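Local coordinates for esterase (Sinorhizobium meliloti 1021, PDB 4TX1), which acts as a carbohydrate acetylesterase of the SGNH hydrolase family, probably with arylesterase activity as well, at residues 28-33 with 196-201. Sequence-based numbering, arbitrary orientation.
Sequences DATGSG and TPIDGV
The carboxylate of Asp199 carries the CB of Ala29 over one face, the methyl standing above OD2 at 3.4 Å. OD2 is also hydrogen-bonded to ND1 of His202, while OD1 accepts from the backbone N of Val201 at 3.1 Å, on its anti side and 25° out of plane, closing an Asx turn. Phe157 of helix 155-160 also touches this side chain. No hydrogen bond joins 28-33 to 196-201. Beside the carboxylate, Ala29 CB packs on Ile198 CG2 at 4.0 Å. The other branch of Ile198 is extended (chi2 172°), which carries CD1 to within 3.4 Å of Thr30 OG1; the two side chains cross at a slant. Each loop is braced from within: Asp28 OD1 takes the N-H of Thr30 from above its carboxylate plane, and Thr196 OG1 that of Ile198 in an ST turn. With an alanine here in place of Asp199, His202 ND1 and the Val201 N-H would probably lose this acceptor, and a gap would open beneath the Ala29 methyl. Here a bulged beta-hairpin turn packs against the Asp-X-X-His loop of the SGNH hydrolase fold, where Asp199, His202 and Ser22 have geometry consistent with a catalytic triad.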
loop_
_atom_site.group_PDB
_atom_site.type_symbol
_atom_site.label_atom_id
_atom_site.label_comp_id
_atom_site.label_asym_id
_atom_site.label_seq_id
_atom_site.Cartn_x
_atom_site.Cartn_y
_atom_site.Cartn_z
ATOM N N ASP A 28 4.902 19.788 -24.176
ATOM C CA ASP A 28 4.710 20.934 -25.146
ATOM C C ASP A 28 3.347 21.528 -24.813
ATOM O O ASP A 28 2.258 20.989 -25.147
ATOM C CB ASP A 28 4.681 20.385 -26.569
ATOM C CG ASP A 28 4.162 21.421 -27.567
ATOM O OD1 ASP A 28 4.289 22.633 -27.272
ATOM O OD2 ASP A 28 3.594 20.989 -28.574
ATOM N N ALA A 29 3.383 22.651 -24.165
ATOM C CA ALA A 29 2.221 23.404 -23.744
ATOM C C ALA A 29 1.401 23.980 -24.918
ATOM O O ALA A 29 0.219 24.258 -24.739
ATOM C CB ALA A 29 2.667 24.505 -22.810
ATOM N N THR A 30 2.027 24.169 -26.053
ATOM C CA THR A 30 1.319 24.798 -27.218
ATOM C C THR A 30 0.417 23.793 -27.851
ATOM O O THR A 30 -0.765 24.090 -27.968
ATOM C CB THR A 30 2.255 25.388 -28.293
ATOM O OG1 THR A 30 3.036 26.460 -27.712
ATOM C CG2 THR A 30 1.450 25.889 -29.619
ATOM N N GLY A 31 0.940 22.590 -28.090
ATOM C CA GLY A 31 0.189 21.473 -28.699
ATOM C C GLY A 31 -0.420 20.447 -27.711
ATOM O O GLY A 31 -1.142 19.558 -28.123
ATOM N N SER A 32 -0.191 20.614 -26.419
ATOM C CA SER A 32 -0.532 19.632 -25.369
ATOM C C SER A 32 -0.094 18.239 -25.795
ATOM O O SER A 32 -0.917 17.254 -25.832
ATOM C CB SER A 32 -2.027 19.650 -25.054
ATOM O OG SER A 32 -2.431 20.968 -24.699
ATOM N N GLY A 33 1.154 18.156 -26.220
ATOM C CA GLY A 33 1.742 16.880 -26.584
ATOM C C GLY A 33 3.159 16.810 -26.059
ATOM O O GLY A 33 3.464 17.450 -25.052
ATOM N N THR A 196 7.358 28.846 -19.805
ATOM C CA THR A 196 6.460 29.524 -20.698
ATOM C C THR A 196 5.239 30.101 -19.999
ATOM O O THR A 196 4.557 29.452 -19.213
ATOM C CB THR A 196 6.046 28.679 -21.902
ATOM O OG1 THR A 196 4.977 29.375 -22.592
ATOM C CG2 THR A 196 5.503 27.329 -21.451
ATOM N N PRO A 197 4.882 31.363 -20.266
ATOM C CA PRO A 197 3.657 31.885 -19.710
ATOM C C PRO A 197 2.319 31.329 -20.240
ATOM O O PRO A 197 1.299 31.672 -19.696
ATOM C CB PRO A 197 3.734 33.434 -19.964
ATOM C CG PRO A 197 4.647 33.489 -21.081
ATOM C CD PRO A 197 5.663 32.373 -21.041
ATOM N N ILE A 198 2.355 30.496 -21.246
ATOM C CA ILE A 198 1.175 29.743 -21.750
ATOM C C ILE A 198 0.515 28.998 -20.535
ATOM O O ILE A 198 -0.697 28.935 -20.391
ATOM C CB ILE A 198 1.590 28.772 -22.838
ATOM C CG1 ILE A 198 2.027 29.556 -24.088
ATOM C CG2 ILE A 198 0.448 27.863 -23.225
ATOM C CD1 ILE A 198 2.667 28.721 -25.213
ATOM N N ASP A 199 1.377 28.511 -19.630
ATOM C CA ASP A 199 0.866 27.833 -18.419
ATOM C C ASP A 199 1.660 28.003 -17.145
ATOM O O ASP A 199 1.241 27.491 -16.087
ATOM C CB ASP A 199 0.598 26.339 -18.691
ATOM C CG ASP A 199 1.843 25.500 -18.913
ATOM O OD1 ASP A 199 2.965 25.857 -18.470
ATOM O OD2 ASP A 199 1.692 24.384 -19.566
ATOM N N GLY A 200 2.776 28.704 -17.220
ATOM C CA GLY A 200 3.548 29.099 -16.059
ATOM C C GLY A 200 4.599 28.113 -15.568
ATOM O O GLY A 200 5.455 28.463 -14.726
ATOM N N VAL A 201 4.538 26.867 -16.045
ATOM C CA VAL A 201 5.347 25.792 -15.457
ATOM C C VAL A 201 6.187 24.996 -16.443
ATOM O O VAL A 201 7.256 24.545 -16.088
ATOM C CB VAL A 201 4.397 24.877 -14.602
ATOM C CG1 VAL A 201 3.437 24.097 -15.472
ATOM C CG2 VAL A 201 5.220 23.875 -13.714
#